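Local atomic coordinates of N-acetyl-beta-D glucosaminidase (Rhizomucor miehei CAU432, PDB entry 4ZM6), a protein that probably hydrolyses terminal N-acetylglucosamine units as a family 3 glycoside hydrolase and binds acetyl-CoA in a GCN5-related, probably glucosamine-acetylating, region. Residues 595-600 against 613-618; 539-544 against 629-634; 394-399 against 410-415; 451-456 against 478-483. All blocks are in the same frame, centred on the assembly; numbering follows the deposited sequence.

Contact 1 of 4, residues 595-600 against 613-618; sequences VGFVAT and LMLLMV. With ACO (acetyl coenzyme *a), chain C.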
# COMPACT_ATOMS: atom_id res chain seq x y z
N VAL A 595 14.77 -18.62 -0.73
CA VAL A 595 16.16 -18.70 -0.27
C VAL A 595 16.35 -18.25 1.18
O VAL A 595 17.28 -18.69 1.84
CB VAL A 595 17.11 -17.91 -1.20
CG1 VAL A 595 17.21 -18.61 -2.54
CG2 VAL A 595 16.66 -16.47 -1.38
N GLY A 596 15.47 -17.38 1.67
CA GLY A 596 15.49 -16.98 3.07
C GLY A 596 14.11 -16.71 3.62
O GLY A 596 13.15 -16.50 2.87
N PHE A 597 14.01 -16.71 4.95
CA PHE A 597 12.75 -16.51 5.64
C PHE A 597 12.97 -15.67 6.89
O PHE A 597 14.00 -15.79 7.55
CB PHE A 597 12.15 -17.87 6.00
CG PHE A 597 10.97 -17.79 6.93
CD1 PHE A 597 9.71 -17.54 6.44
CD2 PHE A 597 11.14 -17.96 8.30
CE1 PHE A 597 8.62 -17.46 7.28
CE2 PHE A 597 10.06 -17.87 9.15
CZ PHE A 597 8.79 -17.62 8.64
N VAL A 598 11.99 -14.83 7.21
CA VAL A 598 11.98 -14.09 8.47
C VAL A 598 10.58 -14.16 9.11
O VAL A 598 9.57 -14.04 8.42
CB VAL A 598 12.43 -12.63 8.27
CG1 VAL A 598 11.42 -11.84 7.44
CG2 VAL A 598 12.66 -11.94 9.61
N ALA A 599 10.55 -14.38 10.43
CA ALA A 599 9.32 -14.40 11.21
C ALA A 599 9.32 -13.24 12.19
O ALA A 599 10.38 -12.80 12.63
CB ALA A 599 9.18 -15.71 11.94
N THR A 600 8.12 -12.82 12.59
CA THR A 600 7.92 -11.50 13.18
C THR A 600 6.54 -11.39 13.84
O THR A 600 5.54 -11.81 13.28
CB THR A 600 8.07 -10.41 12.08
OG1 THR A 600 9.41 -9.92 12.10
CG2 THR A 600 7.12 -9.24 12.28
N LEU A 613 11.53 -10.22 16.71
CA LEU A 613 12.08 -10.88 15.54
C LEU A 613 12.22 -12.35 15.90
O LEU A 613 13.21 -12.76 16.50
CB LEU A 613 13.43 -10.25 15.14
CG LEU A 613 13.90 -10.46 13.69
CD1 LEU A 613 15.12 -9.62 13.39
CD2 LEU A 613 14.23 -11.91 13.42
N MET A 614 11.21 -13.12 15.54
CA MET A 614 11.08 -14.50 16.00
C MET A 614 12.15 -15.39 15.39
O MET A 614 12.70 -16.26 16.05
CB MET A 614 9.69 -15.06 15.65
CG MET A 614 8.52 -14.33 16.29
SD MET A 614 6.93 -14.85 15.60
CE MET A 614 6.81 -16.50 16.27
N LEU A 615 12.43 -15.17 14.11
CA LEU A 615 13.38 -16.00 13.40
C LEU A 615 13.87 -15.28 12.16
O LEU A 615 13.12 -14.52 11.53
CB LEU A 615 12.72 -17.33 13.01
CG LEU A 615 13.63 -18.40 12.40
CD1 LEU A 615 14.52 -19.02 13.46
CD2 LEU A 615 12.79 -19.47 11.73
N LEU A 616 15.14 -15.49 11.83
CA LEU A 616 15.74 -15.03 10.59
C LEU A 616 16.67 -16.13 10.14
O LEU A 616 17.52 -16.56 10.91
CB LEU A 616 16.55 -13.75 10.84
CG LEU A 616 16.72 -12.72 9.71
CD1 LEU A 616 18.07 -12.02 9.85
CD2 LEU A 616 16.60 -13.32 8.31
N MET A 617 16.50 -16.61 8.92
CA MET A 617 17.31 -17.72 8.41
C MET A 617 17.39 -17.68 6.89
O MET A 617 16.40 -17.33 6.24
CB MET A 617 16.72 -19.06 8.87
CG MET A 617 15.50 -19.51 8.07
SD MET A 617 14.52 -20.86 8.76
CE MET A 617 15.79 -22.05 9.13
N VAL A 618 18.55 -18.02 6.34
CA VAL A 618 18.71 -18.17 4.89
C VAL A 618 19.54 -19.42 4.57
O VAL A 618 20.43 -19.79 5.33
CB VAL A 618 19.29 -16.89 4.19
CG1 VAL A 618 19.25 -15.68 5.11
CG2 VAL A 618 20.71 -17.10 3.70
N1A ACO C . 29.98 -9.66 -1.19
C2A ACO C . 30.85 -9.82 -0.17
N3A ACO C . 30.46 -9.96 1.12
C4A ACO C . 29.14 -9.96 1.46
C5A ACO C . 28.14 -9.78 0.39
C6A ACO C . 28.64 -9.62 -1.00
N6A ACO C . 27.77 -9.46 -2.03
N7A ACO C . 26.94 -9.80 0.97
C8A ACO C . 27.14 -9.97 2.31
N9A ACO C . 28.45 -10.06 2.60
C1B ACO C . 29.02 -10.26 3.96
C2B ACO C . 29.39 -8.94 4.63
O2B ACO C . 30.70 -9.04 5.22
C3B ACO C . 28.31 -8.67 5.67
O3B ACO C . 28.78 -8.05 6.88
P3B ACO C . 29.64 -8.74 8.07
O7A ACO C . 28.61 -9.37 8.99
O8A ACO C . 30.60 -9.69 7.40
O9A ACO C . 30.32 -7.56 8.70
C4B ACO C . 27.65 -10.03 5.89
O4B ACO C . 28.03 -10.89 4.80
C5B ACO C . 26.13 -9.90 5.97
O5B ACO C . 25.57 -11.14 5.54
P1A ACO C . 24.22 -11.21 4.69
O1A ACO C . 24.55 -11.89 3.38
O2A ACO C . 23.48 -9.89 4.68
O3A ACO C . 23.46 -12.20 5.69
P2A ACO C . 23.20 -13.73 5.30
O4A ACO C . 22.39 -13.75 4.02
O5A ACO C . 24.49 -14.49 5.35
O6A ACO C . 22.28 -14.18 6.54
CBP ACO C . 22.18 -15.09 8.78
CCP ACO C . 22.76 -14.02 7.87
CDP ACO C . 20.66 -14.95 8.83
CEP ACO C . 22.74 -14.90 10.18
CAP ACO C . 22.59 -16.45 8.20
OAP ACO C . 23.96 -16.70 8.50
C9P ACO C . 21.75 -17.59 8.68
O9P ACO C . 20.80 -17.96 7.99
N8P ACO C . 22.07 -18.19 9.82
C7P ACO C . 21.32 -19.33 10.29
C6P ACO C . 21.60 -19.68 11.75
C5P ACO C . 21.08 -18.68 12.77
O5P ACO C . 21.68 -18.65 13.82
N4P ACO C . 20.00 -17.91 12.54
C3P ACO C . 19.46 -17.00 13.56
C2P ACO C . 18.38 -17.65 14.43
S1P ACO C . 18.11 -16.80 15.96
C ACO C . 16.93 -15.68 15.62
O ACO C . 16.52 -15.54 14.49
CH3 ACO C . 16.41 -14.86 16.76
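Phe597 and Ala599 pair with Met617 and Leu615 across an antiparallel beta hairpin, strands 594-605 and 608-618, in the GCN5-related acetyltransferase (GNAT) fold, and illustrate how one strand can serve both its neighbour and a cofactor. The backbone ladder starts regularly: Phe597 N gives a nearly straight bond to Met617 O (2.8 Å), Met617 N returns one to Phe597 O, and Ala599 N reaches Leu615 O at 2.8 Å. At Ala599 the ladder is interrupted by a classic beta bulge. Its carbonyl faces both Met614 N and Leu615 N, each through a weak bond, and the extra residue shifts the strand's alternation.

Side chains fill both faces of the hairpin. On the face of Phe597, Leu615 and Met617, the methyl CD2 of Leu615 sits at the ring edge, 4.1 Å from Phe597 CE2, the two side chains crossing at about a right angle. This face is covered by helix 546-561. On the other, the torsion of Val598 sets CG2 opposite the backbone N, bringing that methyl against Leu613 CD2 and Leu616 CG (4.1 Å).

Facing away from 595-600, Leu616 and Val618 meet acetyl-CoA, whose pantetheine arm runs alongside in a strand-like way. Val618 N holds the pantetheine oxygen O9P at 2.8 Å. Just past the bulge, Leu616 N donates to the thioester oxygen O of the acetyl group at 3.0 Å, a bent bond that could help polarise that carbonyl.

Contact 2 of 4, residues 539-544 against 629-634; sequences FIVDDY and TLLHDA. With ACO (acetyl coenzyme *a), chain C.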
# COMPACT_ATOMS: atom_id res chain seq x y z
N PHE A 539 17.52 -10.48 -5.10
CA PHE A 539 16.56 -11.24 -4.34
C PHE A 539 15.45 -10.30 -3.92
O PHE A 539 15.69 -9.13 -3.62
CB PHE A 539 17.25 -11.87 -3.13
CG PHE A 539 18.40 -12.75 -3.50
CD1 PHE A 539 18.19 -14.06 -3.89
CD2 PHE A 539 19.70 -12.27 -3.48
CE1 PHE A 539 19.25 -14.88 -4.24
CE2 PHE A 539 20.77 -13.08 -3.82
CZ PHE A 539 20.54 -14.39 -4.21
N ILE A 540 14.22 -10.80 -3.91
CA ILE A 540 13.06 -9.97 -3.63
C ILE A 540 12.26 -10.56 -2.47
O ILE A 540 12.13 -11.78 -2.33
CB ILE A 540 12.21 -9.73 -4.90
CG1 ILE A 540 11.11 -8.69 -4.64
CG2 ILE A 540 11.61 -11.04 -5.41
CD1 ILE A 540 11.61 -7.31 -4.25
N VAL A 541 11.73 -9.66 -1.63
CA VAL A 541 11.03 -10.02 -0.41
C VAL A 541 9.52 -9.93 -0.60
O VAL A 541 8.98 -8.86 -0.84
CB VAL A 541 11.47 -9.08 0.73
CG1 VAL A 541 10.62 -9.30 1.98
CG2 VAL A 541 12.94 -9.29 1.03
N ASP A 542 8.85 -11.08 -0.51
CA ASP A 542 7.39 -11.15 -0.55
C ASP A 542 6.82 -11.48 0.82
O ASP A 542 7.55 -11.90 1.72
CB ASP A 542 6.92 -12.25 -1.51
CG ASP A 542 7.22 -11.94 -2.95
OD1 ASP A 542 6.98 -10.79 -3.38
OD2 ASP A 542 7.68 -12.86 -3.67
N ASP A 543 5.51 -11.30 0.96
CA ASP A 543 4.80 -11.76 2.13
C ASP A 543 4.77 -13.28 2.13
O ASP A 543 4.58 -13.91 1.09
CB ASP A 543 3.38 -11.21 2.16
CG ASP A 543 3.34 -9.72 2.46
OD1 ASP A 543 4.08 -9.27 3.35
OD2 ASP A 543 2.57 -9.00 1.80
N TYR A 544 4.98 -13.86 3.30
CA TYR A 544 4.90 -15.30 3.49
C TYR A 544 3.45 -15.75 3.30
O TYR A 544 2.53 -15.15 3.86
CB TYR A 544 5.43 -15.67 4.88
CG TYR A 544 5.14 -17.09 5.33
CD1 TYR A 544 5.81 -18.17 4.76
CD2 TYR A 544 4.23 -17.35 6.35
CE1 TYR A 544 5.56 -19.47 5.18
CE2 TYR A 544 3.98 -18.64 6.77
CZ TYR A 544 4.64 -19.69 6.19
OH TYR A 544 4.38 -20.97 6.62
N THR A 629 20.25 -9.58 5.13
CA THR A 629 20.12 -8.14 5.32
C THR A 629 18.83 -7.60 4.71
O THR A 629 18.16 -6.77 5.33
CB THR A 629 21.36 -7.42 4.76
OG1 THR A 629 22.49 -7.74 5.58
CG2 THR A 629 21.17 -5.91 4.75
N LEU A 630 18.49 -8.07 3.52
CA LEU A 630 17.20 -7.73 2.91
C LEU A 630 16.04 -7.99 3.86
O LEU A 630 15.25 -7.08 4.15
CB LEU A 630 16.96 -8.52 1.63
CG LEU A 630 17.17 -7.74 0.34
CD1 LEU A 630 18.63 -7.35 0.15
CD2 LEU A 630 16.67 -8.58 -0.83
N LEU A 631 15.96 -9.23 4.33
CA LEU A 631 14.87 -9.69 5.18
C LEU A 631 14.87 -8.96 6.51
O LEU A 631 13.82 -8.55 7.00
CB LEU A 631 14.98 -11.20 5.43
CG LEU A 631 14.76 -12.09 4.20
CD1 LEU A 631 15.14 -13.53 4.48
CD2 LEU A 631 13.32 -11.99 3.71
N HIS A 632 16.06 -8.81 7.08
CA HIS A 632 16.24 -8.12 8.34
C HIS A 632 15.72 -6.68 8.29
O HIS A 632 15.05 -6.21 9.21
CB HIS A 632 17.73 -8.14 8.69
CG HIS A 632 18.09 -7.36 9.91
ND1 HIS A 632 18.17 -5.99 9.92
CD2 HIS A 632 18.41 -7.77 11.16
CE1 HIS A 632 18.51 -5.58 11.13
NE2 HIS A 632 18.66 -6.64 11.90
N ASP A 633 16.02 -5.99 7.20
CA ASP A 633 15.56 -4.62 6.99
C ASP A 633 14.04 -4.55 6.81
O ASP A 633 13.39 -3.66 7.36
CB ASP A 633 16.28 -4.00 5.79
CG ASP A 633 17.73 -3.67 6.10
OD1 ASP A 633 18.35 -4.37 6.93
OD2 ASP A 633 18.25 -2.70 5.52
N ALA A 634 13.48 -5.49 6.05
CA ALA A 634 12.03 -5.60 5.90
C ALA A 634 11.36 -5.73 7.27
O ALA A 634 10.31 -5.14 7.51
CB ALA A 634 11.67 -6.78 5.02
N1A ACO C . 29.98 -9.66 -1.19
C2A ACO C . 30.85 -9.82 -0.17
N3A ACO C . 30.46 -9.96 1.12
C4A ACO C . 29.14 -9.96 1.46
C5A ACO C . 28.14 -9.78 0.39
C6A ACO C . 28.64 -9.62 -1.00
N6A ACO C . 27.77 -9.46 -2.03
N7A ACO C . 26.94 -9.80 0.97
C8A ACO C . 27.14 -9.97 2.31
N9A ACO C . 28.45 -10.06 2.60
C1B ACO C . 29.02 -10.26 3.96
C2B ACO C . 29.39 -8.94 4.63
O2B ACO C . 30.70 -9.04 5.22
C3B ACO C . 28.31 -8.67 5.67
O3B ACO C . 28.78 -8.05 6.88
P3B ACO C . 29.64 -8.74 8.07
O7A ACO C . 28.61 -9.37 8.99
O8A ACO C . 30.60 -9.69 7.40
O9A ACO C . 30.32 -7.56 8.70
C4B ACO C . 27.65 -10.03 5.89
O4B ACO C . 28.03 -10.89 4.80
C5B ACO C . 26.13 -9.90 5.97
O5B ACO C . 25.57 -11.14 5.54
P1A ACO C . 24.22 -11.21 4.69
O1A ACO C . 24.55 -11.89 3.38
O2A ACO C . 23.48 -9.89 4.68
O3A ACO C . 23.46 -12.20 5.69
P2A ACO C . 23.20 -13.73 5.30
O4A ACO C . 22.39 -13.75 4.02
O5A ACO C . 24.49 -14.49 5.35
O6A ACO C . 22.28 -14.18 6.54
CBP ACO C . 22.18 -15.09 8.78
CCP ACO C . 22.76 -14.02 7.87
CDP ACO C . 20.66 -14.95 8.83
CEP ACO C . 22.74 -14.90 10.18
CAP ACO C . 22.59 -16.45 8.20
OAP ACO C . 23.96 -16.70 8.50
C9P ACO C . 21.75 -17.59 8.68
O9P ACO C . 20.80 -17.96 7.99
N8P ACO C . 22.07 -18.19 9.82
C7P ACO C . 21.32 -19.33 10.29
C6P ACO C . 21.60 -19.68 11.75
C5P ACO C . 21.08 -18.68 12.77
O5P ACO C . 21.68 -18.65 13.82
N4P ACO C . 20.00 -17.91 12.54
C3P ACO C . 19.46 -17.00 13.56
C2P ACO C . 18.38 -17.65 14.43
S1P ACO C . 18.11 -16.80 15.96
C ACO C . 16.93 -15.68 15.62
O ACO C . 16.52 -15.54 14.49
CH3 ACO C . 16.41 -14.86 16.76
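Val541 alone meets three residues of the helix, Leu630, Leu631 and Ala634, so that one branched side chain carries most of a strand-to-helix junction whose side-chain contacts are all apolar. With CG1 anti to the backbone N (chi1 172°), the two methyls straddle Leu631 CD2, CG2 toward Leu630 and CG1 toward Ala634. CG2 lies 3.8 Å from Leu631 CD2 and also touches Leu630 CB, while CG1 reaches one turn further along, to Ala634 CB at 4.1 Å. Leu630 and Val541 run past each other in opposite directions, and the methyl CD2 of Leu630 goes on to Phe539 CB (4.1 Å).

Strand 540-543 lies at the edge of its sheet within this chain; its axis and that of the helical segment 629-634 come within 8.9 Å at 45°. Ile540 and Asp542 point away from the helix, and Asp542 forms salt bridges with Arg588 and with Arg258 of the second subunit.

Thr629 OG1 hydrogen-bonds to the pyrophosphate oxygen O2A of acetyl-CoA, beside the backbone amides of Gly624, Gly626 and Gly628, and also pairs with Lys677 NZ. This glycine-rich loop running into a helix is the pyrophosphate-binding site characteristic of the GNAT fold.

Contact 3 of 4, residues 394-399 against 410-415; sequences FLAAHV and EPFNSF
Phe394 and Ala396, on the inner strand 392-397, receive the aromatic side chains of Phe412 and Phe415 where the chain enters helix 413-422. The strand, the helix and the following strand 426-431 form a beta-alpha-beta crossover in a mixed sheet, consistent with the alpha/beta sandwich domain of many family 3 glycosidases. The contact exemplifies how a helix start is fitted to a sheet by aromatic residues. A type I turn from Glu410 to Asn413 delivers the second segment to the sheet.

Three aromatic interactions dominate. Ala396 makes a CH-pi contact, its CB standing over one face of the Phe412 ring, 3.8 Å from the centroid and 27° off the normal. Phe394, with CG anti to the backbone N (chi1 176°), extends its ring toward the helix, where it lies nearly parallel to Phe415, with planes at 22° and centroids 4.8 Å apart. The two rings are slid so far that they barely overlap. Phe412 also touches this pair, CD1 lying 3.8 Å from Phe394 CZ. Beyond the two segments, Tyr428 meets the Phe394 ring and His506 meets Phe415, extending the aromatic cluster.

Aliphatic packing closes the other end, where Val399 CG2 comes 3.7 Å from Pro411 CG. Among polar atoms, the backbone oxygen of Phe412 lies in the plane of the Phe394 ring, at its edge, 3.8 Å from CE2.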
# COMPACT_ATOMS: atom_id res chain seq x y z
N PHE A 394 45.75 9.84 -14.62
CA PHE A 394 44.55 10.20 -13.89
C PHE A 394 44.20 11.66 -14.16
O PHE A 394 44.92 12.56 -13.73
CB PHE A 394 44.73 9.95 -12.38
CG PHE A 394 43.56 10.40 -11.53
CD1 PHE A 394 42.26 10.08 -11.89
CD2 PHE A 394 43.77 11.11 -10.37
CE1 PHE A 394 41.19 10.49 -11.11
CE2 PHE A 394 42.71 11.52 -9.57
CZ PHE A 394 41.41 11.20 -9.95
N LEU A 395 43.10 11.87 -14.88
CA LEU A 395 42.60 13.20 -15.19
C LEU A 395 41.38 13.49 -14.33
O LEU A 395 40.40 12.74 -14.38
CB LEU A 395 42.22 13.29 -16.67
CG LEU A 395 43.32 12.90 -17.66
CD1 LEU A 395 42.82 13.05 -19.09
CD2 LEU A 395 44.56 13.74 -17.44
N ALA A 396 41.44 14.56 -13.54
CA ALA A 396 40.34 14.96 -12.66
C ALA A 396 39.82 16.34 -13.06
O ALA A 396 40.60 17.22 -13.38
CB ALA A 396 40.81 14.98 -11.22
N ALA A 397 38.50 16.52 -13.03
CA ALA A 397 37.88 17.81 -13.35
C ALA A 397 38.07 18.83 -12.23
O ALA A 397 38.18 18.47 -11.07
CB ALA A 397 36.40 17.62 -13.63
N HIS A 398 38.12 20.11 -12.60
CA HIS A 398 38.21 21.20 -11.62
C HIS A 398 36.86 21.39 -10.94
O HIS A 398 35.82 21.16 -11.54
CB HIS A 398 38.64 22.52 -12.29
N VAL A 399 36.84 21.87 -9.72
CA VAL A 399 35.57 22.10 -9.09
C VAL A 399 35.25 23.58 -9.19
O VAL A 399 36.13 24.40 -9.28
CB VAL A 399 35.56 21.47 -7.70
CG1 VAL A 399 34.99 22.38 -6.62
CG2 VAL A 399 34.80 20.16 -7.76
N GLU A 410 40.36 21.02 -3.87
CA GLU A 410 40.85 20.02 -4.78
C GLU A 410 40.30 18.74 -4.27
O GLU A 410 40.93 18.06 -3.51
CB GLU A 410 42.34 20.00 -4.77
CG GLU A 410 42.97 21.03 -5.67
CD GLU A 410 44.33 21.43 -5.21
OE1 GLU A 410 44.46 21.79 -4.04
OE2 GLU A 410 45.27 21.37 -5.99
N PRO A 411 39.02 18.43 -4.75
CA PRO A 411 38.39 17.33 -4.04
C PRO A 411 38.78 15.98 -4.57
O PRO A 411 38.52 14.97 -3.95
CB PRO A 411 36.93 17.57 -4.28
CG PRO A 411 36.89 17.94 -5.69
CD PRO A 411 38.03 18.87 -5.85
N PHE A 412 39.50 15.97 -5.67
CA PHE A 412 39.92 14.76 -6.31
C PHE A 412 41.30 14.34 -5.88
O PHE A 412 41.84 13.41 -6.39
CB PHE A 412 39.98 14.99 -7.78
CG PHE A 412 38.76 14.61 -8.49
CD1 PHE A 412 38.47 13.31 -8.71
CD2 PHE A 412 37.93 15.57 -8.97
CE1 PHE A 412 37.34 12.96 -9.40
CE2 PHE A 412 36.80 15.24 -9.67
CZ PHE A 412 36.51 13.93 -9.88
N ASN A 413 41.86 15.06 -4.96
CA ASN A 413 43.15 14.70 -4.36
C ASN A 413 43.11 13.43 -3.52
O ASN A 413 44.09 12.69 -3.47
CB ASN A 413 43.65 15.82 -3.44
CG ASN A 413 44.21 16.99 -4.21
OD1 ASN A 413 44.21 17.01 -5.45
ND2 ASN A 413 44.68 17.99 -3.48
N SER A 414 42.00 13.21 -2.82
CA SER A 414 41.81 11.98 -2.07
C SER A 414 41.79 10.79 -3.03
O SER A 414 42.38 9.74 -2.76
CB SER A 414 40.53 12.03 -1.24
OG SER A 414 39.43 12.46 -2.01
N PHE A 415 41.12 10.96 -4.17
CA PHE A 415 41.17 9.96 -5.23
C PHE A 415 42.63 9.68 -5.55
O PHE A 415 43.06 8.53 -5.55
CB PHE A 415 40.41 10.46 -6.47
CG PHE A 415 39.81 9.36 -7.32
CD1 PHE A 415 40.61 8.46 -7.99
CD2 PHE A 415 38.43 9.26 -7.46
CE1 PHE A 415 40.05 7.46 -8.78
CE2 PHE A 415 37.87 8.28 -8.24
CZ PHE A 415 38.68 7.37 -8.91

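Contact 4 of 4, residues 451-456 against 478-483; sequences GTANAN and AAVMNP
A beta-alpha-beta unit, strand 447-452, helix 459-471 and strand 475-479, brings Thr452 beside Ala479 as parallel neighbours in the six-stranded mixed sheet. The contact covers the last rungs of this ladder and the loops beyond it, a worked case of how side chains take over where a parallel sheet ends.

Within the ladder, Thr452 N donates to Ala478 O at 3.1 Å, approaching from above the carbonyl plane, and Thr452 O accepts from Val480 N at 3.0 Å, nearly in line with the carbonyl. One residue thus uses both of its backbone polar groups on the same neighbouring segment. The side-chain hydroxyl of Thr452, lying over Ala479, finds its polar partner in Asp485, whose carboxylate also accepts from the backbone N of Ala455 and so ties the strand end to the 3-10 segment that follows.

Past the strands, one part of the contact is apolar. Ala453 CB rests 3.6 Å from the sulfur SD of Met481, and Val480 CG2 lies near the same methyl at 4.3 Å. The methionine chain bends at its last torsion (chi3 79°), which carries CE above the ND2 end of the Asn454 amide, 3.6 Å from ND2.

Asn454 has positive phi and psi, a left-handed helical backbone conformation, and its side chain continues the bonding between the two segments after the ladder ends. Its OD1 accepts Asn482 N at 2.8 Å, with an N-H...O angle of 158° and the donor tilted 21° from the amide carbonyl plane.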
# COMPACT_ATOMS: atom_id res chain seq x y z
N GLY A 451 38.10 11.51 -13.90
CA GLY A 451 37.22 11.85 -12.80
C GLY A 451 36.28 12.95 -13.25
O GLY A 451 36.70 14.08 -13.47
N THR A 452 35.01 12.60 -13.42
CA THR A 452 33.98 13.60 -13.71
C THR A 452 33.25 13.97 -12.43
O THR A 452 33.12 13.17 -11.52
CB THR A 452 32.97 13.11 -14.76
OG1 THR A 452 32.14 12.09 -14.21
CG2 THR A 452 33.71 12.59 -16.00
N ALA A 453 32.81 15.22 -12.38
CA ALA A 453 32.00 15.73 -11.30
C ALA A 453 30.91 16.57 -11.96
O ALA A 453 31.15 17.71 -12.35
CB ALA A 453 32.84 16.57 -10.36
N ASN A 454 29.72 15.97 -12.10
CA ASN A 454 28.58 16.59 -12.79
C ASN A 454 28.95 17.10 -14.19
O ASN A 454 28.69 18.26 -14.53
CB ASN A 454 27.96 17.71 -11.93
CG ASN A 454 27.19 17.16 -10.73
OD1 ASN A 454 26.93 15.96 -10.63
ND2 ASN A 454 26.80 18.05 -9.82
N ALA A 455 29.55 16.23 -14.99
CA ALA A 455 29.83 16.52 -16.39
C ALA A 455 28.56 16.98 -17.11
O ALA A 455 28.59 17.94 -17.87
CB ALA A 455 30.42 15.30 -17.09
N ASN A 456 27.43 16.32 -16.83
CA ASN A 456 26.13 16.70 -17.39
C ASN A 456 25.67 18.13 -17.06
O ASN A 456 24.55 18.51 -17.41
CB ASN A 456 25.03 15.67 -17.02
CG ASN A 456 24.53 15.79 -15.57
OD1 ASN A 456 23.52 15.17 -15.21
ND2 ASN A 456 25.23 16.55 -14.74
N ALA A 478 35.07 7.52 -13.67
CA ALA A 478 34.44 7.54 -12.36
C ALA A 478 33.78 8.90 -12.12
O ALA A 478 34.47 9.91 -11.99
CB ALA A 478 35.47 7.27 -11.28
N ALA A 479 32.44 8.91 -12.07
CA ALA A 479 31.67 10.11 -11.73
C ALA A 479 31.42 10.18 -10.22
O ALA A 479 30.85 9.26 -9.64
CB ALA A 479 30.36 10.13 -12.49
N VAL A 480 31.85 11.27 -9.60
CA VAL A 480 31.87 11.33 -8.14
C VAL A 480 30.82 12.26 -7.54
O VAL A 480 30.67 12.32 -6.32
CB VAL A 480 33.28 11.70 -7.62
CG1 VAL A 480 34.30 10.71 -8.16
CG2 VAL A 480 33.68 13.12 -8.01
N MET A 481 30.09 12.99 -8.38
CA MET A 481 28.94 13.77 -7.90
C MET A 481 27.65 13.05 -8.30
O MET A 481 27.36 11.98 -7.76
CB MET A 481 29.04 15.22 -8.38
CG MET A 481 30.21 15.94 -7.72
SD MET A 481 30.34 17.69 -8.10
CE MET A 481 29.10 18.39 -7.01
N ASN A 482 26.88 13.58 -9.24
CA ASN A 482 25.69 12.86 -9.71
C ASN A 482 26.09 11.70 -10.61
O ASN A 482 27.04 11.81 -11.38
CB ASN A 482 24.74 13.79 -10.47
CG ASN A 482 24.16 14.88 -9.59
OD1 ASN A 482 24.18 14.79 -8.36
ND2 ASN A 482 23.64 15.93 -10.22
N PRO A 483 25.36 10.57 -10.52
CA PRO A 483 25.67 9.39 -11.32
C PRO A 483 25.21 9.43 -12.78
O PRO A 483 25.47 8.49 -13.53
CB PRO A 483 24.92 8.28 -10.58
CG PRO A 483 23.74 8.97 -10.00
CD PRO A 483 24.27 10.31 -9.57

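The four contacts fall into two pairs, showing how separate sheets in one chain each gather their own contacts. Contacts 3 and 4 come first along the chain, in series, with centres about 11 Å apart; they share one mixed sheet in which strands 392-397 and 447-452 are neighbours, and Phe412 packs on Val480. Contacts 1 and 2 share the acetyltransferase sheet, centres about 9 Å apart, with contact 1 nested inside the loop closed by contact 2; Leu631 packs on Phe597, and both touch acetyl-CoA. Between the pairs, centres lie about 32 to 45 Å apart without touching, so the acetyl-CoA site is spatially separate from the other sheet.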